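Methyltransferase (Thermus thermophilus, PDB 3TMA) methylates the N2 atom of guanosine at position 6 of tRNA(Phe), using S-adenosyl-L-methionine as the methyl donor. Local coordinates at residues L195-A201 / R275-N279; R312-L318 / P346-E352. All coordinates share one frame; numbering follows the deposited sequence.

Interaction 1 of 2, residues L195-A201 / R275-N279; sequences LLRLADA and RILAN
The last helical turn and the following loop, Leu-195 to Ala-201, run over strand 275-278, with the CA atoms of Leu-195 and Leu-277 6.3 Å apart and those of Ala-201 and Arg-275 6.5 Å apart. This is the helix-on-sheet layer of a Rossmann-fold methyltransferase: helix 189-198 packs on one face of the central sheet, and Leu-277 and Arg-275, two residues apart, both turn their CB atoms to it. Leu-277 makes the apolar part of the contact. With CG beside its backbone N (chi1 -47°), its branch splits between two parts of the helix end: CD2 lies 3.7 Å from Ala-199 CB, while CD1 comes 3.5 Å from Leu-196 CD1, a contact that is less certain because Leu-196 was modelled in two conformations. Helix 216-225 meets the same two leucines, at Ile-217 for Leu-277 and at Ala-221 and Thr-224 for Leu-196.

Arg-275 deals with the polar end of the helix. Asp-200, with its positive phi, ends the helix in a Schellman motif, and the carbonyls of this turn receive the arginine. A bend at chi2 (-59°) turns the chain toward the loop carbonyls, and Ala-201 CB rests 4.0 Å from Arg-275 CG. The Asp-200 carboxylate, by contrast, runs alongside the arginine without forming a salt bridge to it; OD1 is paired with Arg-202 instead. Three weak bonds link Arg-275 to backbone oxygens at the guanidinium edge, near its plane. Arg-275 NE gives a strongly bent one to Ala-199 O (2.6 Å, 127° at the hydrogen), and Asp-200 O accepts two more, at 3.3 Å from both NE and NH2 of Arg-275.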
ATOM      1  N   LEU A 195       5.911  -6.996   0.904  1.00 32.70           N
ATOM      2  CA  LEU A 195       7.090  -7.826   1.265  1.00 34.67           C
ATOM      3  C   LEU A 195       6.713  -9.309   1.367  1.00 33.90           C
ATOM      4  O   LEU A 195       7.470 -10.208   0.931  1.00 34.22           O
ATOM      5  CB  LEU A 195       7.714  -7.385   2.611  1.00 35.81           C
ATOM      6  CG  LEU A 195       8.329  -5.983   2.612  1.00 40.52           C
ATOM      7  CD1 LEU A 195       8.845  -5.617   4.029  1.00 41.26           C
ATOM      8  CD2 LEU A 195       9.473  -5.927   1.569  1.00 35.24           C
ATOM      9  N   LEU A 196       5.583  -9.563   2.020  1.00 32.16           N
ATOM     10  CA  LEU A 196       5.019 -10.904   2.146  0.50 32.37           C
ATOM     11  C   LEU A 196       4.891 -11.613   0.781  1.00 33.98           C
ATOM     12  O   LEU A 196       5.332 -12.742   0.596  1.00 33.84           O
ATOM     13  CB  LEU A 196       3.644 -10.751   2.771  0.50 31.50           C
ATOM     14  CG  LEU A 196       2.974 -11.853   3.550  0.50 33.40           C
ATOM     15  CD1 LEU A 196       3.887 -12.410   4.640  0.50 31.30           C
ATOM     16  CD2 LEU A 196       1.715 -11.246   4.141  0.50 33.80           C
ATOM     17  N   ARG A 197       4.243 -10.930  -0.170  1.00 33.47           N
ATOM     18  CA  ARG A 197       4.048 -11.453  -1.517  1.00 36.61           C
ATOM     19  C   ARG A 197       5.344 -11.567  -2.328  1.00 38.21           C
ATOM     20  O   ARG A 197       5.551 -12.559  -3.058  1.00 39.70           O
ATOM     21  CB  ARG A 197       3.037 -10.557  -2.273  1.00 37.71           C
ATOM     22  CG  ARG A 197       1.621 -10.702  -1.698  1.00 41.78           C
ATOM     23  CD  ARG A 197       0.607  -9.697  -2.272  1.00 46.46           C
ATOM     24  NE  ARG A 197      -0.759 -10.037  -1.835  1.00 50.67           N
ATOM     25  CZ  ARG A 197      -1.713 -10.543  -2.623  1.00 52.82           C
ATOM     26  NH1 ARG A 197      -1.503 -10.727  -3.928  1.00 51.55           N
ATOM     27  NH2 ARG A 197      -2.884 -10.873  -2.104  1.00 48.11           N
ATOM     28  N   LEU A 198       6.215 -10.554  -2.232  1.00 37.21           N
ATOM     29  CA  LEU A 198       7.488 -10.632  -2.964  1.00 39.29           C
ATOM     30  C   LEU A 198       8.375 -11.774  -2.448  1.00 39.01           C
ATOM     31  O   LEU A 198       9.153 -12.327  -3.193  1.00 41.59           O
ATOM     32  CB  LEU A 198       8.250  -9.315  -2.895  1.00 40.39           C
ATOM     33  CG  LEU A 198       7.562  -8.188  -3.650  1.00 42.10           C
ATOM     34  CD1 LEU A 198       8.146  -6.832  -3.196  1.00 39.91           C
ATOM     35  CD2 LEU A 198       7.771  -8.427  -5.171  1.00 46.72           C
ATOM     36  N   ALA A 199       8.257 -12.098  -1.168  1.00 37.05           N
ATOM     37  CA  ALA A 199       8.995 -13.230  -0.564  1.00 39.46           C
ATOM     38  C   ALA A 199       8.306 -14.580  -0.803  1.00 38.83           C
ATOM     39  O   ALA A 199       8.836 -15.637  -0.431  1.00 41.37           O
ATOM     40  CB  ALA A 199       9.179 -13.014   0.937  1.00 37.07           C
ATOM     41  N   ASP A 200       7.142 -14.536  -1.436  1.00 41.38           N
ATOM     42  CA  ASP A 200       6.353 -15.727  -1.731  1.00 43.58           C
ATOM     43  C   ASP A 200       6.096 -16.503  -0.429  1.00 40.35           C
ATOM     44  O   ASP A 200       6.354 -17.690  -0.357  1.00 41.56           O
ATOM     45  CB  ASP A 200       7.101 -16.608  -2.747  1.00 48.08           C
ATOM     46  CG  ASP A 200       6.241 -17.760  -3.284  1.00 58.39           C
ATOM     47  OD1 ASP A 200       6.791 -18.870  -3.495  1.00 71.89           O
ATOM     48  OD2 ASP A 200       5.017 -17.567  -3.455  1.00 64.02           O
ATOM     49  N   ALA A 201       5.664 -15.811   0.622  1.00 37.80           N
ATOM     50  CA  ALA A 201       5.249 -16.479   1.864  1.00 36.24           C
ATOM     51  C   ALA A 201       3.836 -17.091   1.693  1.00 38.26           C
ATOM     52  O   ALA A 201       2.955 -16.426   1.173  1.00 37.66           O
ATOM     53  CB  ALA A 201       5.211 -15.495   2.991  1.00 34.88           C
ATOM     54  N   ARG A 275      10.921 -17.629   5.818  1.00 22.75           N
ATOM     55  CA  ARG A 275      10.826 -16.307   5.204  1.00 22.78           C
ATOM     56  C   ARG A 275      11.170 -15.262   6.244  1.00 20.87           C
ATOM     57  O   ARG A 275      10.740 -15.360   7.406  1.00 22.07           O
ATOM     58  CB  ARG A 275       9.377 -16.036   4.692  1.00 23.53           C
ATOM     59  CG  ARG A 275       8.856 -16.993   3.562  1.00 22.73           C
ATOM     60  CD  ARG A 275       9.807 -16.902   2.334  1.00 30.00           C
ATOM     61  NE  ARG A 275       9.288 -17.679   1.194  1.00 32.92           N
ATOM     62  CZ  ARG A 275       9.654 -18.923   0.914  1.00 35.82           C
ATOM     63  NH1 ARG A 275      10.542 -19.564   1.683  1.00 28.73           N
ATOM     64  NH2 ARG A 275       9.146 -19.523  -0.146  1.00 37.06           N
ATOM     65  N   ILE A 276      11.957 -14.265   5.850  1.00 21.82           N
ATOM     66  CA  ILE A 276      12.320 -13.164   6.758  1.00 22.39           C
ATOM     67  C   ILE A 276      11.939 -11.863   6.049  1.00 24.71           C
ATOM     68  O   ILE A 276      12.271 -11.664   4.874  1.00 23.89           O
ATOM     69  CB  ILE A 276      13.852 -13.173   7.059  1.00 22.93           C
ATOM     70  CG1 ILE A 276      14.210 -14.497   7.749  1.00 23.10           C
ATOM     71  CG2 ILE A 276      14.270 -11.961   7.925  1.00 18.77           C
ATOM     72  CD1 ILE A 276      15.748 -14.633   8.063  1.00 26.68           C
ATOM     73  N   LEU A 277      11.131 -11.038   6.712  1.00 23.53           N
ATOM     74  CA  LEU A 277      10.629  -9.809   6.090  1.00 24.10           C
ATOM     75  C   LEU A 277      11.195  -8.648   6.892  1.00 24.37           C
ATOM     76  O   LEU A 277      10.857  -8.498   8.061  1.00 23.79           O
ATOM     77  CB  LEU A 277       9.080  -9.771   6.171  1.00 24.38           C
ATOM     78  CG  LEU A 277       8.382 -11.083   5.759  1.00 26.25           C
ATOM     79  CD1 LEU A 277       6.843 -10.990   5.979  1.00 31.25           C
ATOM     80  CD2 LEU A 277       8.694 -11.443   4.297  1.00 26.45           C
ATOM     81  N   ALA A 278      12.095  -7.877   6.290  1.00 24.06           N
ATOM     82  CA  ALA A 278      13.022  -7.054   7.093  1.00 25.70           C
ATOM     83  C   ALA A 278      12.948  -5.581   6.659  1.00 28.93           C
ATOM     84  O   ALA A 278      13.058  -5.271   5.468  1.00 28.94           O
ATOM     85  CB  ALA A 278      14.404  -7.573   6.961  1.00 25.24           C
ATOM     86  N   ASN A 279      12.764  -4.695   7.641  1.00 28.42           N
ATOM     87  CA  ASN A 279      12.677  -3.268   7.413  1.00 30.13           C
ATOM     88  C   ASN A 279      13.689  -2.633   8.386  1.00 34.72           C
ATOM     89  O   ASN A 279      13.319  -2.189   9.470  1.00 35.10           O
ATOM     90  CB  ASN A 279      11.249  -2.824   7.741  1.00 30.32           C
ATOM     91  CG  ASN A 279      11.064  -1.344   7.732  1.00 33.85           C
ATOM     92  OD1 ASN A 279      11.636  -0.634   6.911  1.00 34.50           O
ATOM     93  ND2 ASN A 279      10.228  -0.856   8.657  1.00 42.11           N
TER

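Interaction 2 of 2, residues R312-L318 / P346-E352; sequences RVALLTL and PRVFVLE
Arg-312 and Glu-352 face each other at one end of an antiparallel pair whose strand axes, 312-317 and 347-352, approach to 4.6 Å at 166°. The extended arginine chain carries NH2 to 3.2 Å from Glu-352 OE1, forming a salt bridge between planes tilted 39° apart, while Glu-352 CB lies over one face of the guanidinium. A water in the guanidinium plane accepts from Arg-312 NE at 2.8 Å and donates weakly to Glu-352 OE2, so both carboxylate oxygens are tied to the same arginine. OE1 is shared with Arg-334 of the next strand.

Leu-351 joins this end to the sheet interior. It forms a hydrogen-bonded pair with Val-313, Val-313 N to Leu-351 O and Leu-351 N to Val-313 O both being 2.9 Å, and on the face it shares with Leu-315 and Phe-349 its CD1 reaches Val-313 CB at 4.1 Å. Phe-349 meets Leu-315 CD1 at its ring edge.

Pro-346 closes the far end. Its ring lies beside Leu-316, the two pointing the same way, with Pro-346 CG 3.6 Å from Leu-316 CD1. Leu-316 places CG anti to its backbone N (chi1 -168°), and the same CD1 is also 3.6 Å from Val-348 CG2, crossing that valine at a slant. One methyl thus touches both Pro-346, just before the strand, and Val-348 within it. Inserted antiparallel between strands 312-317 and 331-338, strand 347-353 is the reversed seventh strand of the 3-2-1-4-5-7-6 sheet that marks class I Rossmann-fold methyltransferases.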
ATOM      1  N   ARG A 312      13.930 -17.494   2.011  1.00 26.21           N
ATOM      2  CA  ARG A 312      13.978 -16.212   1.293  1.00 28.48           C
ATOM      3  C   ARG A 312      13.880 -15.040   2.260  1.00 27.73           C
ATOM      4  O   ARG A 312      13.335 -15.194   3.349  1.00 24.50           O
ATOM      5  CB  ARG A 312      12.865 -16.117   0.238  1.00 31.27           C
ATOM      6  CG  ARG A 312      13.018 -17.108  -0.921  1.00 36.45           C
ATOM      7  CD  ARG A 312      12.042 -16.863  -2.078  1.00 45.62           C
ATOM      8  NE  ARG A 312      12.465 -17.651  -3.234  1.00 56.98           N
ATOM      9  CZ  ARG A 312      12.670 -17.175  -4.466  1.00 58.85           C
ATOM     10  NH1 ARG A 312      12.363 -15.916  -4.773  1.00 51.57           N
ATOM     11  NH2 ARG A 312      13.125 -17.988  -5.423  1.00 64.38           N
ATOM     12  N   VAL A 313      14.530 -13.916   1.906  1.00 27.59           N
ATOM     13  CA  VAL A 313      14.414 -12.662   2.650  1.00 26.00           C
ATOM     14  C   VAL A 313      13.822 -11.618   1.705  1.00 27.29           C
ATOM     15  O   VAL A 313      14.230 -11.531   0.554  1.00 30.01           O
ATOM     16  CB  VAL A 313      15.814 -12.134   3.141  1.00 29.20           C
ATOM     17  CG1 VAL A 313      15.640 -10.962   4.094  1.00 26.58           C
ATOM     18  CG2 VAL A 313      16.601 -13.232   3.840  1.00 26.06           C
ATOM     19  N   ALA A 314      12.825 -10.864   2.149  1.00 25.09           N
ATOM     20  CA  ALA A 314      12.433  -9.649   1.418  1.00 26.95           C
ATOM     21  C   ALA A 314      12.838  -8.465   2.294  1.00 28.46           C
ATOM     22  O   ALA A 314      12.458  -8.394   3.468  1.00 26.49           O
ATOM     23  CB  ALA A 314      10.893  -9.632   1.149  1.00 26.30           C
ATOM     24  N   LEU A 315      13.610  -7.581   1.742  1.00 28.66           N
ATOM     25  CA  LEU A 315      14.046  -6.493   2.539  1.00 30.15           C
ATOM     26  C   LEU A 315      13.934  -5.139   1.906  1.00 30.18           C
ATOM     27  O   LEU A 315      14.080  -4.988   0.738  1.00 31.42           O
ATOM     28  CB  LEU A 315      15.416  -6.745   3.181  1.00 33.38           C
ATOM     29  CG  LEU A 315      16.745  -6.381   2.542  1.00 44.51           C
ATOM     30  CD1 LEU A 315      16.820  -4.846   2.316  1.00 47.25           C
ATOM     31  CD2 LEU A 315      17.802  -6.832   3.540  1.00 46.72           C
ATOM     32  N   LEU A 316      13.659  -4.163   2.733  1.00 30.10           N
ATOM     33  CA  LEU A 316      13.479  -2.787   2.227  1.00 32.05           C
ATOM     34  C   LEU A 316      14.669  -1.920   2.664  1.00 34.32           C
ATOM     35  O   LEU A 316      15.040  -1.945   3.860  1.00 37.25           O
ATOM     36  CB  LEU A 316      12.171  -2.274   2.845  1.00 34.27           C
ATOM     37  CG  LEU A 316      11.410  -1.019   2.459  1.00 42.73           C
ATOM     38  CD1 LEU A 316      11.046  -0.917   0.977  1.00 38.22           C
ATOM     39  CD2 LEU A 316      10.154  -1.108   3.307  1.00 45.36           C
ATOM     40  N   THR A 317      15.279  -1.158   1.754  1.00 29.79           N
ATOM     41  CA  THR A 317      16.412  -0.312   2.148  1.00 31.78           C
ATOM     42  C   THR A 317      16.537   0.949   1.277  1.00 30.22           C
ATOM     43  O   THR A 317      16.418   0.872   0.054  1.00 28.04           O
ATOM     44  CB  THR A 317      17.802  -1.112   2.097  1.00 32.38           C
ATOM     45  OG1 THR A 317      18.891  -0.214   2.351  1.00 33.55           O
ATOM     46  CG2 THR A 317      18.022  -1.717   0.711  1.00 32.89           C
ATOM     47  N   LEU A 318      16.887   2.063   1.911  1.00 30.54           N
ATOM     48  CA  LEU A 318      17.315   3.268   1.201  1.00 33.33           C
ATOM     49  C   LEU A 318      18.749   3.231   0.712  1.00 33.62           C
ATOM     50  O   LEU A 318      19.196   4.140  -0.041  1.00 34.47           O
ATOM     51  CB  LEU A 318      17.054   4.543   2.045  1.00 35.57           C
ATOM     52  CG  LEU A 318      15.548   4.893   2.118  1.00 37.46           C
ATOM     53  CD1 LEU A 318      15.251   5.780   3.349  1.00 39.14           C
ATOM     54  CD2 LEU A 318      15.085   5.555   0.809  1.00 36.59           C
ATOM     55  N   PRO A 346      12.827   3.757  -1.503  1.00 29.97           N
ATOM     56  CA  PRO A 346      13.619   2.587  -1.129  1.00 30.00           C
ATOM     57  C   PRO A 346      13.574   1.492  -2.205  1.00 30.02           C
ATOM     58  O   PRO A 346      12.684   1.509  -3.077  1.00 31.00           O
ATOM     59  CB  PRO A 346      12.940   2.097   0.138  1.00 28.46           C
ATOM     60  CG  PRO A 346      11.543   2.567   0.031  1.00 29.85           C
ATOM     61  CD  PRO A 346      11.652   3.934  -0.626  1.00 29.52           C
ATOM     62  N   ARG A 347      14.536   0.576  -2.147  1.00 26.37           N
ATOM     63  CA  ARG A 347      14.499  -0.628  -2.965  1.00 27.50           C
ATOM     64  C   ARG A 347      13.946  -1.767  -2.125  1.00 28.64           C
ATOM     65  O   ARG A 347      14.137  -1.781  -0.894  1.00 29.43           O
ATOM     66  CB  ARG A 347      15.938  -0.967  -3.424  1.00 28.42           C
ATOM     67  CG  ARG A 347      16.356  -0.206  -4.701  1.00 29.91           C
ATOM     68  CD  ARG A 347      16.450   1.317  -4.484  1.00 33.53           C
ATOM     69  NE  ARG A 347      17.059   1.955  -5.659  1.00 32.77           N
ATOM     70  CZ  ARG A 347      16.599   3.035  -6.274  1.00 35.84           C
ATOM     71  NH1 ARG A 347      15.668   3.792  -5.701  1.00 30.33           N
ATOM     72  NH2 ARG A 347      17.170   3.428  -7.416  1.00 30.16           N
ATOM     73  N   VAL A 348      13.246  -2.705  -2.761  1.00 27.76           N
ATOM     74  CA  VAL A 348      12.959  -4.015  -2.121  1.00 27.56           C
ATOM     75  C   VAL A 348      13.864  -5.048  -2.812  1.00 27.76           C
ATOM     76  O   VAL A 348      13.897  -5.144  -4.058  1.00 25.96           O
ATOM     77  CB  VAL A 348      11.481  -4.486  -2.277  1.00 30.37           C
ATOM     78  CG1 VAL A 348      11.314  -5.933  -1.700  1.00 28.77           C
ATOM     79  CG2 VAL A 348      10.503  -3.513  -1.527  1.00 32.36           C
ATOM     80  N   PHE A 349      14.618  -5.786  -2.015  1.00 25.69           N
ATOM     81  CA  PHE A 349      15.410  -6.900  -2.564  1.00 26.80           C
ATOM     82  C   PHE A 349      14.823  -8.201  -2.068  1.00 25.78           C
ATOM     83  O   PHE A 349      14.422  -8.265  -0.917  1.00 26.99           O
ATOM     84  CB  PHE A 349      16.849  -6.772  -2.026  1.00 28.03           C
ATOM     85  CG  PHE A 349      17.609  -5.586  -2.607  1.00 32.16           C
ATOM     86  CD1 PHE A 349      17.822  -5.473  -3.967  1.00 37.30           C
ATOM     87  CD2 PHE A 349      18.158  -4.621  -1.786  1.00 42.75           C
ATOM     88  CE1 PHE A 349      18.569  -4.373  -4.528  1.00 37.16           C
ATOM     89  CE2 PHE A 349      18.931  -3.549  -2.347  1.00 45.21           C
ATOM     90  CZ  PHE A 349      19.106  -3.436  -3.716  1.00 36.85           C
ATOM     91  N   VAL A 350      14.741  -9.202  -2.931  1.00 24.83           N
ATOM     92  CA  VAL A 350      14.439 -10.552  -2.505  1.00 25.76           C
ATOM     93  C   VAL A 350      15.707 -11.384  -2.645  1.00 26.12           C
ATOM     94  O   VAL A 350      16.281 -11.469  -3.735  1.00 27.36           O
ATOM     95  CB  VAL A 350      13.288 -11.198  -3.352  1.00 24.16           C
ATOM     96  CG1 VAL A 350      12.959 -12.614  -2.820  1.00 28.71           C
ATOM     97  CG2 VAL A 350      12.033 -10.302  -3.206  1.00 26.83           C
ATOM     98  N   LEU A 351      16.111 -12.001  -1.541  1.00 25.36           N
ATOM     99  CA  LEU A 351      17.296 -12.859  -1.501  1.00 28.58           C
ATOM    100  C   LEU A 351      16.843 -14.291  -1.268  1.00 30.96           C
ATOM    101  O   LEU A 351      15.850 -14.527  -0.569  1.00 34.10           O
ATOM    102  CB  LEU A 351      18.221 -12.432  -0.351  1.00 28.58           C
ATOM    103  CG  LEU A 351      18.467 -10.923  -0.207  1.00 29.10           C
ATOM    104  CD1 LEU A 351      19.095 -10.620   1.138  1.00 30.83           C
ATOM    105  CD2 LEU A 351      19.320 -10.365  -1.338  1.00 30.78           C
ATOM    106  N   GLU A 352      17.535 -15.237  -1.890  1.00 32.81           N
ATOM    107  CA  GLU A 352      17.287 -16.643  -1.649  1.00 33.81           C
ATOM    108  C   GLU A 352      18.590 -17.292  -1.172  1.00 34.47           C
ATOM    109  O   GLU A 352      19.662 -17.089  -1.757  1.00 33.54           O
ATOM    110  CB  GLU A 352      16.785 -17.360  -2.926  1.00 32.13           C
ATOM    111  CG  GLU A 352      16.555 -18.858  -2.690  1.00 37.24           C
ATOM    112  CD  GLU A 352      16.112 -19.640  -3.942  1.00 52.85           C
ATOM    113  OE1 GLU A 352      16.129 -19.080  -5.057  1.00 53.89           O
ATOM    114  OE2 GLU A 352      15.785 -20.848  -3.814  1.00 58.64           O
TER
HETATM  115  O   HOH W   1      13.242 -20.314  -2.850  1.00 47.83           O

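Both contacts belong to the catalytic Rossmann-fold domain, and their centres lie about 8 Å apart. Along the chain they come in series, interaction 1 closing before interaction 2 opens. In space they share one sheet: strand 275-278 is the parallel neighbour of strand 312-317, to which it is joined by probable hydrogen bonds such as Ala-278 N to Ala-314 O (2.9 Å). Helix 189-198 links them again, since Leu-195 and Leu-198 also lean on Val-348, and Leu-198 on Val-350. The helix layer and the strand pairing thus meet in the part of the domain that holds Asn-279, which by similarity binds S-adenosyl-L-methionine and whose side chain touches Leu-316.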